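Local coordinates for protein Rho guanyl nucleotide exchange factor (Rom2), putative (Aspergillus fumigatus Af293, PDB 5O51) that is probably a guanine-nucleotide exchange factor for Rho-type GTPases, represented here by its C-terminal CNH domain, a seven-bladed beta-propeller, at residues N7-L11 with L318-E322; G193-F198 with E226-H232; W266-N271 with A282-F287. One frame throughout, in Å; residues are numbered along the deposited sequence.

Interaction 1 of 3, residues N7-L11 with L318-E322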
loop_
_atom_site.group_PDB
_atom_site.type_symbol
_atom_site.label_atom_id
_atom_site.label_comp_id
_atom_site.label_asym_id
_atom_site.label_seq_id
_atom_site.Cartn_x
_atom_site.Cartn_y
_atom_site.Cartn_z
ATOM N N ASN A 7 -18.487 -10.018 6.001
ATOM C CA ASN A 7 -18.765 -9.134 7.099
ATOM C C ASN A 7 -17.878 -7.898 7.177
ATOM O O ASN A 7 -16.654 -7.950 7.000
ATOM C CB ASN A 7 -18.802 -9.922 8.432
ATOM C CG ASN A 7 -20.164 -9.862 9.090
ATOM O OD1 ASN A 7 -21.021 -10.707 8.854
ATOM N ND2 ASN A 7 -20.397 -8.820 9.867
ATOM N N LYS A 8 -18.570 -6.807 7.435
ATOM C CA LYS A 8 -17.989 -5.526 7.777
ATOM C C LYS A 8 -18.145 -5.338 9.283
ATOM O O LYS A 8 -19.260 -5.449 9.799
ATOM C CB LYS A 8 -18.763 -4.409 7.069
ATOM C CG LYS A 8 -18.229 -2.990 7.328
ATOM C CD LYS A 8 -19.318 -1.963 6.955
ATOM C CE LYS A 8 -19.053 -0.611 7.608
ATOM N NZ LYS A 8 -19.772 0.443 6.848
ATOM N N THR A 9 -17.055 -5.023 9.980
ATOM C CA THR A 9 -17.159 -4.557 11.393
ATOM C C THR A 9 -16.532 -3.154 11.595
ATOM O O THR A 9 -15.390 -2.927 11.172
ATOM C CB THR A 9 -16.499 -5.575 12.349
ATOM O OG1 THR A 9 -17.054 -6.871 12.117
ATOM C CG2 THR A 9 -16.762 -5.228 13.802
ATOM N N VAL A 10 -17.269 -2.244 12.232
ATOM C CA VAL A 10 -16.711 -0.968 12.694
ATOM C C VAL A 10 -15.737 -1.145 13.872
ATOM O O VAL A 10 -16.165 -1.574 14.928
ATOM C CB VAL A 10 -17.816 0.002 13.109
ATOM C CG1 VAL A 10 -17.190 1.294 13.660
ATOM C CG2 VAL A 10 -18.707 0.284 11.919
ATOM N N LEU A 11 -14.451 -0.831 13.679
ATOM C CA LEU A 11 -13.460 -0.867 14.763
ATOM C C LEU A 11 -13.404 0.410 15.615
ATOM O O LEU A 11 -13.298 0.298 16.821
ATOM C CB LEU A 11 -12.050 -1.196 14.261
ATOM C CG LEU A 11 -11.937 -2.422 13.342
ATOM C CD1 LEU A 11 -10.494 -2.683 13.015
ATOM C CD2 LEU A 11 -12.564 -3.661 13.979
ATOM N N LEU A 318 -8.446 -3.618 6.273
ATOM C CA LEU A 318 -8.803 -2.430 7.042
ATOM C C LEU A 318 -8.911 -1.197 6.108
ATOM O O LEU A 318 -8.049 -0.984 5.203
ATOM C CB LEU A 318 -7.755 -2.220 8.149
ATOM C CG LEU A 318 -7.554 -3.382 9.127
ATOM C CD1 LEU A 318 -6.409 -3.182 10.067
ATOM C CD2 LEU A 318 -8.853 -3.503 9.916
ATOM N N TYR A 319 -9.950 -0.387 6.337
ATOM C CA TYR A 319 -10.187 0.795 5.524
ATOM C C TYR A 319 -10.866 1.870 6.348
ATOM O O TYR A 319 -11.324 1.577 7.418
ATOM C CB TYR A 319 -10.981 0.440 4.236
ATOM C CG TYR A 319 -12.452 0.167 4.445
ATOM C CD1 TYR A 319 -12.886 -1.017 4.998
ATOM C CD2 TYR A 319 -13.421 1.128 4.135
ATOM C CE1 TYR A 319 -14.242 -1.263 5.241
ATOM C CE2 TYR A 319 -14.780 0.889 4.339
ATOM C CZ TYR A 319 -15.182 -0.339 4.878
ATOM O OH TYR A 319 -16.549 -0.630 5.103
ATOM N N ALA A 320 -10.778 3.136 5.887
ATOM C CA ALA A 320 -11.457 4.275 6.498
ATOM C C ALA A 320 -12.431 4.988 5.570
ATOM O O ALA A 320 -12.231 4.993 4.362
ATOM C CB ALA A 320 -10.415 5.282 7.033
ATOM N N TYR A 321 -13.432 5.623 6.151
ATOM C CA TYR A 321 -14.406 6.431 5.414
ATOM C C TYR A 321 -14.962 7.557 6.304
ATOM O O TYR A 321 -14.982 7.424 7.547
ATOM C CB TYR A 321 -15.512 5.532 4.820
ATOM C CG TYR A 321 -16.396 4.829 5.853
ATOM C CD1 TYR A 321 -16.077 3.576 6.287
ATOM C CD2 TYR A 321 -17.562 5.402 6.349
ATOM C CE1 TYR A 321 -16.839 2.914 7.200
ATOM C CE2 TYR A 321 -18.336 4.744 7.308
ATOM C CZ TYR A 321 -17.942 3.500 7.725
ATOM O OH TYR A 321 -18.632 2.730 8.640
ATOM N N GLU A 322 -15.408 8.656 5.681
ATOM C CA GLU A 322 -16.088 9.781 6.394
ATOM C C GLU A 322 -17.553 9.459 6.565
ATOM O O GLU A 322 -18.206 9.006 5.644
ATOM C CB GLU A 322 -16.111 11.077 5.589
ATOM C CG GLU A 322 -14.791 11.680 5.292
ATOM C CD GLU A 322 -14.841 13.007 4.519
ATOM O OE1 GLU A 322 -15.970 13.536 4.228
ATOM O OE2 GLU A 322 -13.709 13.487 4.198
HETATM O O HOH W 1 -18.647 1.314 3.757
#

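Interaction 2 of 3, residues G193-F198 with E226-H232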
loop_
_atom_site.group_PDB
_atom_site.type_symbol
_atom_site.label_atom_id
_atom_site.label_comp_id
_atom_site.label_asym_id
_atom_site.label_seq_id
_atom_site.Cartn_x
_atom_site.Cartn_y
_atom_site.Cartn_z
ATOM N N GLY A 193 5.289 0.788 -11.328
ATOM C CA GLY A 193 4.045 1.219 -11.968
ATOM C C GLY A 193 4.240 2.683 -12.304
ATOM O O GLY A 193 4.334 3.499 -11.411
ATOM N N CYS A 194 4.403 2.993 -13.586
ATOM C CA CYS A 194 4.756 4.338 -14.030
ATOM C C CYS A 194 3.793 4.638 -15.146
ATOM O O CYS A 194 3.110 3.746 -15.597
ATOM C CB CYS A 194 6.226 4.373 -14.511
ATOM S SG CYS A 194 6.437 3.697 -16.181
ATOM N N ALA A 195 3.751 5.866 -15.629
ATOM C CA ALA A 195 2.729 6.263 -16.629
ATOM C C ALA A 195 2.687 5.478 -17.961
ATOM O O ALA A 195 1.698 5.524 -18.677
ATOM C CB ALA A 195 2.898 7.740 -16.898
ATOM N N ARG A 196 3.766 4.802 -18.328
ATOM C CA ARG A 196 3.808 4.029 -19.585
ATOM C C ARG A 196 3.429 2.566 -19.383
ATOM O O ARG A 196 3.197 1.825 -20.365
ATOM C CB ARG A 196 5.210 4.088 -20.198
ATOM C CG ARG A 196 5.538 5.402 -20.918
ATOM C CD ARG A 196 6.850 5.288 -21.690
ATOM N NE ARG A 196 7.849 4.487 -20.953
ATOM C CZ ARG A 196 8.885 4.948 -20.236
ATOM N NH1 ARG A 196 9.155 6.251 -20.118
ATOM N NH2 ARG A 196 9.689 4.071 -19.630
ATOM N N GLY A 197 3.405 2.151 -18.119
ATOM C CA GLY A 197 3.001 0.812 -17.708
ATOM C C GLY A 197 3.885 0.276 -16.596
ATOM O O GLY A 197 4.749 0.966 -16.006
ATOM N N PHE A 198 3.688 -0.989 -16.321
ATOM C CA PHE A 198 4.598 -1.722 -15.477
ATOM C C PHE A 198 5.974 -1.942 -16.178
ATOM O O PHE A 198 6.036 -2.600 -17.213
ATOM C CB PHE A 198 3.924 -3.046 -15.122
ATOM C CG PHE A 198 2.823 -2.945 -14.055
ATOM C CD1 PHE A 198 3.100 -2.465 -12.772
ATOM C CD2 PHE A 198 1.528 -3.417 -14.320
ATOM C CE1 PHE A 198 2.099 -2.434 -11.812
ATOM C CE2 PHE A 198 0.523 -3.410 -13.343
ATOM C CZ PHE A 198 0.817 -2.914 -12.093
ATOM N N GLU A 226 -2.564 5.496 -23.544
ATOM C CA GLU A 226 -1.516 6.306 -22.865
ATOM C C GLU A 226 -1.990 7.694 -22.420
ATOM O O GLU A 226 -2.224 8.531 -23.289
ATOM C CB GLU A 226 -0.229 6.418 -23.714
ATOM C CG GLU A 226 0.979 5.648 -23.173
ATOM C CD GLU A 226 0.663 4.208 -22.774
ATOM O OE1 GLU A 226 -0.297 3.606 -23.314
ATOM O OE2 GLU A 226 1.376 3.674 -21.905
ATOM N N ASN A 227 -2.116 7.977 -21.107
ATOM C CA ASN A 227 -1.453 7.272 -19.972
ATOM C C ASN A 227 -2.274 6.282 -19.159
ATOM O O ASN A 227 -3.482 6.185 -19.305
ATOM C CB ASN A 227 -0.909 8.326 -19.008
ATOM C CG ASN A 227 0.157 9.174 -19.648
ATOM O OD1 ASN A 227 0.062 10.395 -19.666
ATOM N ND2 ASN A 227 1.170 8.520 -20.213
ATOM N N VAL A 228 -1.585 5.574 -18.276
ATOM C CA VAL A 228 -2.210 4.607 -17.381
ATOM C C VAL A 228 -1.691 4.748 -15.961
ATOM O O VAL A 228 -0.612 5.353 -15.664
ATOM C CB VAL A 228 -2.009 3.138 -17.876
ATOM C CG1 VAL A 228 -2.739 2.894 -19.180
ATOM C CG2 VAL A 228 -0.545 2.785 -18.045
ATOM N N LYS A 229 -2.452 4.157 -15.050
ATOM C CA LYS A 229 -1.991 4.119 -13.682
ATOM C C LYS A 229 -1.994 2.671 -13.270
ATOM O O LYS A 229 -3.068 2.127 -12.979
ATOM C CB LYS A 229 -2.853 4.951 -12.781
ATOM C CG LYS A 229 -3.141 6.356 -13.251
ATOM C CD LYS A 229 -3.783 7.141 -12.106
ATOM C CE LYS A 229 -4.397 8.444 -12.582
ATOM N NZ LYS A 229 -3.346 9.345 -13.135
ATOM N N PRO A 230 -0.811 2.032 -13.301
ATOM C CA PRO A 230 -0.663 0.690 -12.803
ATOM C C PRO A 230 -0.536 0.775 -11.293
ATOM O O PRO A 230 0.327 1.498 -10.778
ATOM C CB PRO A 230 0.662 0.210 -13.410
ATOM C CG PRO A 230 1.091 1.304 -14.343
ATOM C CD PRO A 230 0.488 2.535 -13.803
ATOM N N ILE A 231 -1.376 0.022 -10.601
ATOM C CA ILE A 231 -1.522 0.170 -9.153
ATOM C C ILE A 231 -1.039 -1.068 -8.417
ATOM O O ILE A 231 -0.398 -0.935 -7.413
ATOM C CB ILE A 231 -2.986 0.424 -8.801
ATOM C CG1 ILE A 231 -3.567 1.634 -9.575
ATOM C CG2 ILE A 231 -3.148 0.489 -7.314
ATOM C CD1 ILE A 231 -2.883 2.951 -9.346
ATOM N N HIS A 232 -1.393 -2.264 -8.869
ATOM C CA HIS A 232 -1.174 -3.437 -8.020
ATOM C C HIS A 232 -1.031 -4.699 -8.851
ATOM O O HIS A 232 -1.791 -4.900 -9.829
ATOM C CB HIS A 232 -2.327 -3.582 -6.998
ATOM C CG HIS A 232 -2.259 -4.803 -6.148
ATOM N ND1 HIS A 232 -1.335 -4.951 -5.133
ATOM C CD2 HIS A 232 -2.991 -5.947 -6.159
ATOM C CE1 HIS A 232 -1.497 -6.129 -4.560
ATOM N NE2 HIS A 232 -2.491 -6.756 -5.167
#

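Interaction 3 of 3, residues W266-N271 with A282-F287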
loop_
_atom_site.group_PDB
_atom_site.type_symbol
_atom_site.label_atom_id
_atom_site.label_comp_id
_atom_site.label_asym_id
_atom_site.label_seq_id
_atom_site.Cartn_x
_atom_site.Cartn_y
_atom_site.Cartn_z
ATOM N N TRP A 266 -13.141 -1.112 -14.593
ATOM C CA TRP A 266 -13.705 -0.582 -13.300
ATOM C C TRP A 266 -14.661 0.579 -13.560
ATOM O O TRP A 266 -14.437 1.415 -14.470
ATOM C CB TRP A 266 -12.530 -0.221 -12.340
ATOM C CG TRP A 266 -11.682 -1.439 -11.996
ATOM C CD1 TRP A 266 -10.471 -1.723 -12.472
ATOM C CD2 TRP A 266 -12.065 -2.551 -11.182
ATOM N NE1 TRP A 266 -10.033 -2.953 -12.004
ATOM C CE2 TRP A 266 -11.007 -3.480 -11.210
ATOM C CE3 TRP A 266 -13.225 -2.854 -10.412
ATOM C CZ2 TRP A 266 -11.030 -4.694 -10.494
ATOM C CZ3 TRP A 266 -13.255 -4.056 -9.667
ATOM C CH2 TRP A 266 -12.154 -4.977 -9.721
ATOM N N GLU A 267 -15.748 0.624 -12.797
ATOM C CA GLU A 267 -16.683 1.767 -12.856
ATOM C C GLU A 267 -16.112 3.064 -12.473
ATOM O O GLU A 267 -16.448 4.036 -13.101
ATOM C CB GLU A 267 -17.996 1.499 -12.109
ATOM C CG GLU A 267 -18.701 0.231 -12.670
ATOM C CD GLU A 267 -20.116 0.071 -12.160
ATOM O OE1 GLU A 267 -20.676 1.014 -11.538
ATOM O OE2 GLU A 267 -20.682 -0.981 -12.424
ATOM N N GLY A 268 -15.213 3.100 -11.490
ATOM C CA GLY A 268 -14.592 4.365 -11.027
ATOM C C GLY A 268 -13.131 4.491 -11.437
ATOM O O GLY A 268 -12.717 3.940 -12.446
ATOM N N ASN A 269 -12.372 5.228 -10.642
ATOM C CA ASN A 269 -10.909 5.379 -10.791
ATOM C C ASN A 269 -10.191 4.864 -9.544
ATOM O O ASN A 269 -9.725 5.623 -8.726
ATOM C CB ASN A 269 -10.570 6.840 -11.150
ATOM C CG ASN A 269 -11.101 7.198 -12.574
ATOM O OD1 ASN A 269 -10.586 6.698 -13.568
ATOM N ND2 ASN A 269 -12.215 7.892 -12.641
ATOM N N PRO A 270 -10.152 3.533 -9.371
ATOM C CA PRO A 270 -9.613 2.984 -8.097
ATOM C C PRO A 270 -8.139 3.343 -7.893
ATOM O O PRO A 270 -7.377 3.413 -8.856
ATOM C CB PRO A 270 -9.848 1.461 -8.214
ATOM C CG PRO A 270 -10.192 1.196 -9.721
ATOM C CD PRO A 270 -10.788 2.501 -10.202
ATOM N N ASN A 271 -7.774 3.622 -6.647
ATOM C CA ASN A 271 -6.382 3.941 -6.285
ATOM C C ASN A 271 -5.793 2.794 -5.416
ATOM O O ASN A 271 -4.661 2.892 -4.980
ATOM C CB ASN A 271 -6.286 5.327 -5.565
ATOM C CG ASN A 271 -7.202 5.431 -4.345
ATOM O OD1 ASN A 271 -7.338 4.475 -3.585
ATOM N ND2 ASN A 271 -7.813 6.582 -4.137
ATOM N N ALA A 282 -11.892 -3.284 -5.496
ATOM C CA ALA A 282 -11.267 -2.031 -5.987
ATOM C C ALA A 282 -11.727 -0.857 -5.150
ATOM O O ALA A 282 -12.922 -0.593 -5.109
ATOM C CB ALA A 282 -11.668 -1.819 -7.439
ATOM N N PHE A 283 -10.810 -0.123 -4.469
ATOM C CA PHE A 283 -11.235 1.042 -3.647
ATOM C C PHE A 283 -11.037 2.325 -4.448
ATOM O O PHE A 283 -9.922 2.556 -4.921
ATOM C CB PHE A 283 -10.335 1.093 -2.363
ATOM C CG PHE A 283 -10.571 -0.061 -1.432
ATOM C CD1 PHE A 283 -10.104 -1.329 -1.720
ATOM C CD2 PHE A 283 -11.287 0.103 -0.298
ATOM C CE1 PHE A 283 -10.404 -2.403 -0.871
ATOM C CE2 PHE A 283 -11.548 -0.947 0.578
ATOM C CZ PHE A 283 -11.116 -2.194 0.282
ATOM N N GLU A 284 -12.076 3.163 -4.540
ATOM C CA GLU A 284 -12.039 4.480 -5.184
ATOM C C GLU A 284 -12.592 5.450 -4.136
ATOM O O GLU A 284 -13.279 5.021 -3.222
ATOM C CB GLU A 284 -13.009 4.456 -6.398
ATOM C CG GLU A 284 -12.876 5.615 -7.238
ATOM C CD GLU A 284 -14.114 6.403 -7.570
ATOM O OE1 GLU A 284 -14.897 6.992 -6.774
ATOM O OE2 GLU A 284 -14.155 6.513 -8.758
ATOM N N PRO A 285 -12.370 6.781 -4.275
ATOM C CA PRO A 285 -12.834 7.649 -3.176
ATOM C C PRO A 285 -14.321 7.574 -2.822
ATOM O O PRO A 285 -14.672 7.730 -1.638
ATOM C CB PRO A 285 -12.411 9.054 -3.659
ATOM C CG PRO A 285 -11.111 8.767 -4.332
ATOM C CD PRO A 285 -11.475 7.541 -5.168
ATOM N N ASN A 286 -15.191 7.295 -3.790
ATOM C CA ASN A 286 -16.646 7.316 -3.538
ATOM C C ASN A 286 -17.257 5.951 -3.497
ATOM O O ASN A 286 -18.422 5.814 -3.149
ATOM C CB ASN A 286 -17.411 8.168 -4.573
ATOM C CG ASN A 286 -17.034 9.623 -4.530
ATOM O OD1 ASN A 286 -16.658 10.220 -5.544
ATOM N ND2 ASN A 286 -17.099 10.198 -3.378
ATOM N N PHE A 287 -16.492 4.905 -3.737
ATOM C CA PHE A 287 -17.078 3.550 -3.577
ATOM C C PHE A 287 -16.098 2.422 -3.663
ATOM O O PHE A 287 -15.066 2.493 -4.309
ATOM C CB PHE A 287 -18.239 3.284 -4.620
ATOM C CG PHE A 287 -17.850 3.466 -6.070
ATOM C CD1 PHE A 287 -18.065 4.669 -6.709
ATOM C CD2 PHE A 287 -17.431 2.392 -6.829
ATOM C CE1 PHE A 287 -17.776 4.830 -8.055
ATOM C CE2 PHE A 287 -17.124 2.556 -8.164
ATOM C CZ PHE A 287 -17.238 3.778 -8.757
#

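Interaction 1 of 3, residues N7-L11 with L318-E322
Lys8 meets Tyr319 and Tyr321 within the blade that closes the seven-bladed propeller. Strand 8-12 from the N terminus is its outermost strand, added to three strands from the C-terminal end, as in the Velcro closure of WD40-like propellers. The two segments are second neighbours in this sheet: strand 327-333 runs between them, so side chains alone make the contact. The Lys8 side chain leaves with CG anti to the backbone N (chi1 -179°) and runs on extended over Leu333 of that middle strand. Its CE passes the hydroxyl of Tyr319 at about a right angle, 3.5 Å from OH. Beyond it, NZ donates a hydrogen bond to Tyr321 OH at 3.1 Å, the lysine and the tyrosine coming from opposite directions. A water in the plane of the Tyr319 ring, at its edge, lies 3.2 Å from Tyr319 OH and also takes a weak bond from Lys8 NZ; Tyr319 OH itself lies against the lysine methylenes and is linked to NZ through that water. Val10 adds a loose touch, its CG2 crossing near Tyr321 OH. At the other end of the segment the side chains are purely apolar: Leu11 CD1 packs across Leu318 CD2 at 3.6 Å.

Interaction 2 of 3, residues G193-F198 with E226-H232
Ala195 O accepts two weak hydrogen bonds from the facing segment: one from Val228 N at 3.3 Å, the straighter (161°), and one from Asn227 ND2 at 3.4 Å. The acceptor sits in the type I beta turn Cys194-Gly197, which joins strands 189-194 and 197-202 of one propeller blade; the donors lie on the chain leading into 230-236, the innermost strand of the next blade. A CA-H...O contact from Ala195 CA to Val228 O, 3.6 Å, extends the backbone pairing. Val228 CG2 packs against Ala195 O and Gly197 N. Further along, Pro230 packs between Phe198 and the backbone of residues 193-197. Its CD lies 3.4 Å from Cys194 O and its CG rests on Gly193 CA and Gly197 C. Phe198 has CG beside its backbone N and opposite the carbonyl carbon (chi1 -76°), which carries the ring over to Pro230. The proline CB sits over the ring centre, 3.4 Å from the centroid and 12° off the normal, a close CH-pi contact, while His232 N lies at the ring's edge. Tyr244 also meets that ring. At the exposed end Glu226 OE2 approaches Arg196 O to 3.0 Å, two acceptors without a hydrogen bond. The blades are thus joined mainly by proline packing and the CH-pi contact; both hydrogen bonds between the segments are weak and share one acceptor.

Interaction 3 of 3, residues W266-N271 with A282-F287
Ala282 points its CB onto one face of the Trp266 indole, over the six-membered ring and offset toward its rim. This CH-pi contact puts CB 3.6 Å from that ring's centroid, 18° off the normal. Pro270 CB packs against the same methyl, 3.8 Å from Ala282 CB, so the methyl has an indole face and a proline ring as neighbours. Phe287 is turned differently: the ring presents its edge to the backbone of the loop, with CZ 3.5 Å from Gly268 N. Glu284 reaches for the loop backbone next to Phe287. A chi1 of -170° sets its CG opposite the backbone N, and a bend at chi2 turns the carboxylate toward the backbone at Gly268 and Asn269. OE2 takes the N-H of Asn269 at 2.9 Å, nearly straight at 162°, while OE1 takes Asn286 N at 3.0 Å within its own segment. Both oxygens use their anti lone pairs, and two backbone amides thus fix the rotation of the carboxylate. Gly268 CA lies against OE2, 3.2 Å away. Asn271 N donates to Phe283 O at 3.0 Å, nearly along the C=O axis, and the Asn271 side chain crosses Pro285 obliquely, ND2 near CD. The loop 266-271 carries the chain from strand 264-265, the outer edge of one propeller blade, into strand 272-276, the first of the next. It folds back onto the turn between strands 279-284 and 287-292, while Ile301 of strand 298-303 flanks both Phe287 and Glu267.

Interactions 1 and 2 are separate, their centres about 29 Å apart and their nearest atoms about 13 Å, whereas interaction 3 touches both, with its centre about 16 Å from each. Toward interaction 1 the link is apolar packing: Phe283 CE2 meets Tyr319 CB at 4.0 Å, joining strand 279-284 to strand 317-323 of the closing blade. Toward interaction 2, Ile231 CG2 packs 3.7 Å from Asn271 O, where the next blade begins. Following the chain, interactions 2 and 3 succeed one another at successive blade junctions, and interaction 1 then spans nearly the whole sequence to shut the ring.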